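Local coordinates for toxin coregulated pilin (Vibrio cholerae, PDB 3HRV), which forms the major subunit of the toxin-coregulated pilus, a type IV pilus essential for bacterial aggregation and colonization of the host small intestine, at residues 117-129 with 151-163. Numbering follows the deposited sequence.
Sequences VTSVGDMFPFINV and ATGAGVIKSIAPG
Ile127 and Val129 on strand 126-129 pair with Lys158, Ile157 and Gly155 on strand 155-158 through four antiparallel backbone hydrogen bonds. Ile127 N gives to Lys158 O at 2.9 Å, and Ile157 N gives to Ile127 O at 2.9 Å; beyond them Val129 and Gly155 bond to each other in both directions. Opposite Ile127 the second strand carries two residues, Ile157 and Lys158, instead of one: a classic beta bulge, past which the pairing moves on to the non-hydrogen-bonded pair Asn128-Val156. In the globular domain of this type IV pilin, strand 155-158 lies at the margin of a five-stranded antiparallel sheet, beside 126-131, which has 185-191 on its other side.

Apolar packing centres on Ile157, whose CD1 packs on Val129 CG2 at 3.7 Å and meets Val117 CG1 of helix 110-120 tip to tip, while CG1 rests against Ile127 CG2. On the face carrying Asn128, the Phe126 ring, with CG anti to the backbone N (chi1 -178°), brings CZ to 3.9 Å from Val156 CG2, and Asn128 ND2, which bonds to Leu140 O, lies beside the same methyl.

Lys158 makes the polar contact with the 3-10 turn 121-123 and the loop that follows it. Fully extended, its chain crosses Ile127 at a slant, CD lying 3.7 Å from Ile127 CD1, and delivers NZ to two carbonyls: Phe124 O at 2.7 Å and Gly121 O at 2.9 Å. NZ stands above both carbonyl planes, 42° out of that of Gly121, whose oxygen also accepts Phe124 N from the opposite face.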
loop_
_atom_site.group_PDB
_atom_site.type_symbol
_atom_site.label_atom_id
_atom_site.label_comp_id
_atom_site.label_asym_id
_atom_site.label_seq_id
_atom_site.Cartn_x
_atom_site.Cartn_y
_atom_site.Cartn_z
ATOM N N VAL A 117 6.254 0.728 -6.961
ATOM C CA VAL A 117 6.914 0.835 -5.668
ATOM C C VAL A 117 7.979 1.926 -5.657
ATOM O O VAL A 117 8.064 2.710 -4.711
ATOM C CB VAL A 117 7.567 -0.505 -5.266
ATOM C CG1 VAL A 117 8.442 -0.317 -4.031
ATOM C CG2 VAL A 117 6.492 -1.536 -4.986
ATOM N N THR A 118 8.788 1.988 -6.709
ATOM C CA THR A 118 9.853 2.982 -6.757
ATOM C C THR A 118 9.394 4.379 -7.161
ATOM O O THR A 118 10.133 5.347 -6.993
ATOM C CB THR A 118 10.997 2.529 -7.695
ATOM O OG1 THR A 118 10.490 2.338 -9.018
ATOM C CG2 THR A 118 11.601 1.221 -7.203
ATOM N N SER A 119 8.176 4.492 -7.679
ATOM C CA SER A 119 7.670 5.796 -8.088
ATOM C C SER A 119 6.838 6.486 -7.007
ATOM O O SER A 119 6.756 7.713 -6.979
ATOM C CB SER A 119 6.842 5.668 -9.371
ATOM O OG SER A 119 5.993 6.785 -9.547
ATOM N N VAL A 120 6.230 5.711 -6.114
ATOM C CA VAL A 120 5.404 6.300 -5.061
ATOM C C VAL A 120 5.844 5.904 -3.653
ATOM O O VAL A 120 5.319 6.415 -2.664
ATOM C CB VAL A 120 3.915 5.905 -5.231
ATOM C CG1 VAL A 120 3.440 6.261 -6.631
ATOM C CG2 VAL A 120 3.728 4.423 -4.964
ATOM N N GLY A 121 6.811 4.999 -3.571
ATOM C CA GLY A 121 7.298 4.535 -2.282
ATOM C C GLY A 121 7.704 5.590 -1.267
ATOM O O GLY A 121 7.478 5.411 -0.073
ATOM N N ASP A 122 8.306 6.685 -1.725
ATOM C CA ASP A 122 8.745 7.741 -0.816
ATOM C C ASP A 122 7.607 8.426 -0.070
ATOM O O ASP A 122 7.827 9.089 0.944
ATOM C CB ASP A 122 9.556 8.793 -1.578
ATOM C CG ASP A 122 8.701 9.613 -2.523
ATOM O OD1 ASP A 122 8.631 10.849 -2.349
ATOM O OD2 ASP A 122 8.092 9.019 -3.438
ATOM N N MET A 123 6.174 8.266 -0.633
ATOM C CA MET A 123 5.034 8.874 0.036
ATOM C C MET A 123 4.513 8.017 1.188
ATOM O O MET A 123 3.689 8.473 1.980
ATOM C CB MET A 123 3.914 9.119 -0.981
ATOM C CG MET A 123 4.250 10.129 -2.061
ATOM S SD MET A 123 2.912 10.312 -3.254
ATOM C CE MET A 123 1.996 8.835 -2.963
ATOM N N PHE A 124 5.146 6.788 1.317
ATOM C CA PHE A 124 4.663 5.874 2.352
ATOM C C PHE A 124 5.747 5.303 3.257
ATOM O O PHE A 124 6.763 4.803 2.785
ATOM C CB PHE A 124 3.911 4.698 1.720
ATOM C CG PHE A 124 2.652 5.092 1.011
ATOM C CD1 PHE A 124 2.664 5.386 -0.348
ATOM C CD2 PHE A 124 1.451 5.183 1.708
ATOM C CE1 PHE A 124 1.496 5.767 -1.000
ATOM C CE2 PHE A 124 0.279 5.563 1.065
ATOM C CZ PHE A 124 0.303 5.856 -0.292
ATOM N N PRO A 125 5.553 5.366 4.565
ATOM C CA PRO A 125 6.559 4.820 5.476
ATOM C C PRO A 125 6.511 3.159 5.506
ATOM O O PRO A 125 7.452 2.480 5.916
ATOM C CB PRO A 125 6.423 5.713 6.712
ATOM C CG PRO A 125 4.995 6.129 6.681
ATOM C CD PRO A 125 4.754 6.413 5.222
ATOM N N PHE A 126 5.432 2.696 5.086
ATOM C CA PHE A 126 5.245 1.244 5.123
ATOM C C PHE A 126 4.924 0.685 3.732
ATOM O O PHE A 126 4.055 1.208 3.036
ATOM C CB PHE A 126 4.093 0.921 6.084
ATOM C CG PHE A 126 3.825 -0.549 6.267
ATOM C CD1 PHE A 126 4.490 -1.276 7.253
ATOM C CD2 PHE A 126 2.879 -1.200 5.479
ATOM C CE1 PHE A 126 4.211 -2.631 7.453
ATOM C CE2 PHE A 126 2.593 -2.553 5.671
ATOM C CZ PHE A 126 3.261 -3.269 6.661
ATOM N N ILE A 127 5.635 -0.364 3.330
ATOM C CA ILE A 127 5.407 -1.003 2.035
ATOM C C ILE A 127 5.498 -2.514 2.196
ATOM O O ILE A 127 6.490 -3.031 2.708
ATOM C CB ILE A 127 6.446 -0.568 0.986
ATOM C CG1 ILE A 127 6.419 0.953 0.820
ATOM C CG2 ILE A 127 6.144 -1.249 -0.348
ATOM C CD1 ILE A 127 7.454 1.483 -0.156
ATOM N N ASN A 128 4.459 -3.215 1.756
ATOM C CA ASN A 128 4.406 -4.670 1.857
ATOM C C ASN A 128 4.033 -5.232 0.486
ATOM O O ASN A 128 2.944 -4.963 -0.023
ATOM C CB ASN A 128 3.353 -5.077 2.896
ATOM C CG ASN A 128 3.394 -6.559 3.228
ATOM O OD1 ASN A 128 3.775 -7.382 2.399
ATOM N ND2 ASN A 128 2.977 -6.906 4.442
ATOM N N VAL A 129 4.943 -6.004 -0.106
ATOM C CA VAL A 129 4.720 -6.598 -1.425
ATOM C C VAL A 129 4.314 -8.056 -1.271
ATOM O O VAL A 129 5.057 -8.856 -0.706
ATOM C CB VAL A 129 5.995 -6.523 -2.290
ATOM C CG1 VAL A 129 5.736 -7.141 -3.658
ATOM C CG2 VAL A 129 6.437 -5.072 -2.433
ATOM N N ALA A 151 15.993 -6.746 1.018
ATOM C CA ALA A 151 16.889 -7.651 0.306
ATOM C C ALA A 151 16.123 -8.849 -0.250
ATOM O O ALA A 151 16.541 -9.458 -1.235
ATOM C CB ALA A 151 18.005 -8.121 1.231
ATOM N N THR A 152 15.001 -9.185 0.382
ATOM C CA THR A 152 14.185 -10.310 -0.065
ATOM C C THR A 152 13.243 -9.886 -1.189
ATOM O O THR A 152 12.736 -10.726 -1.936
ATOM C CB THR A 152 13.336 -10.884 1.087
ATOM O OG1 THR A 152 12.379 -9.907 1.511
ATOM C CG2 THR A 152 14.225 -11.268 2.264
ATOM N N GLY A 153 13.010 -8.581 -1.297
ATOM C CA GLY A 153 12.132 -8.058 -2.332
ATOM C C GLY A 153 10.691 -8.516 -2.190
ATOM O O GLY A 153 9.883 -8.334 -3.101
ATOM N N ALA A 154 10.368 -9.104 -1.044
ATOM C CA ALA A 154 9.023 -9.604 -0.784
ATOM C C ALA A 154 8.608 -9.293 0.649
ATOM O O ALA A 154 9.456 -9.119 1.528
ATOM C CB ALA A 154 8.976 -11.109 -1.026
ATOM N N GLY A 155 7.300 -9.238 0.881
ATOM C CA GLY A 155 6.801 -8.937 2.208
ATOM C C GLY A 155 7.049 -7.485 2.556
ATOM O O GLY A 155 7.065 -6.619 1.678
ATOM N N VAL A 156 7.245 -7.209 3.839
ATOM C CA VAL A 156 7.502 -5.849 4.281
ATOM C C VAL A 156 8.909 -5.452 3.851
ATOM O O VAL A 156 9.894 -6.028 4.315
ATOM C CB VAL A 156 7.367 -5.735 5.815
ATOM C CG1 VAL A 156 7.697 -4.325 6.269
ATOM C CG2 VAL A 156 5.952 -6.106 6.230
ATOM N N ILE A 157 8.998 -4.479 2.948
ATOM C CA ILE A 157 10.294 -4.022 2.459
ATOM C C ILE A 157 10.589 -2.594 2.901
ATOM O O ILE A 157 11.596 -2.008 2.511
ATOM C CB ILE A 157 10.388 -4.119 0.915
ATOM C CG1 ILE A 157 9.327 -3.234 0.260
ATOM C CG2 ILE A 157 10.224 -5.570 0.481
ATOM C CD1 ILE A 157 9.442 -3.180 -1.263
ATOM N N LYS A 158 9.694 -2.038 3.711
ATOM C CA LYS A 158 9.868 -0.693 4.248
ATOM C C LYS A 158 8.929 -0.516 5.437
ATOM O O LYS A 158 7.742 -0.815 5.342
ATOM C CB LYS A 158 9.562 0.376 3.187
ATOM C CG LYS A 158 9.886 1.798 3.644
ATOM C CD LYS A 158 9.504 2.847 2.604
ATOM C CE LYS A 158 9.752 4.255 3.134
ATOM N NZ LYS A 158 9.386 5.313 2.146
ATOM N N SER A 159 9.471 -0.051 6.560
ATOM C CA SER A 159 8.672 0.179 7.763
ATOM C C SER A 159 9.491 1.024 8.733
ATOM O O SER A 159 10.701 1.183 8.557
ATOM C CB SER A 159 8.297 -1.143 8.433
ATOM O OG SER A 159 9.332 -1.593 9.292
ATOM N N ILE A 160 8.835 1.563 9.755
ATOM C CA ILE A 160 9.525 2.392 10.733
ATOM C C ILE A 160 10.209 1.574 11.823
ATOM O O ILE A 160 10.864 2.136 12.704
ATOM C CB ILE A 160 8.565 3.397 11.410
ATOM C CG1 ILE A 160 7.479 2.652 12.191
ATOM C CG2 ILE A 160 7.935 4.302 10.357
ATOM C CD1 ILE A 160 6.647 3.550 13.084
ATOM N N ALA A 161 10.097 0.316 11.908
ATOM C CA ALA A 161 10.640 -0.634 12.875
ATOM C C ALA A 161 12.160 -0.488 12.968
ATOM O O ALA A 161 12.852 -0.428 11.952
ATOM C CB ALA A 161 10.273 -2.053 12.477
ATOM N N PRO A 162 12.616 0.047 14.242
ATOM C CA PRO A 162 13.935 -0.521 14.540
ATOM C C PRO A 162 14.146 -2.060 13.958
ATOM O O PRO A 162 13.532 -3.029 14.700
ATOM C CB PRO A 162 13.755 -1.063 15.952
ATOM C CG PRO A 162 12.848 -0.055 16.558
ATOM C CD PRO A 162 11.812 0.159 15.472
ATOM N N GLY A 163 15.462 -1.833 13.452
ATOM C CA GLY A 163 16.198 -2.764 12.743
ATOM C C GLY A 163 15.706 -3.028 11.286
ATOM O O GLY A 163 16.144 -4.072 10.805
#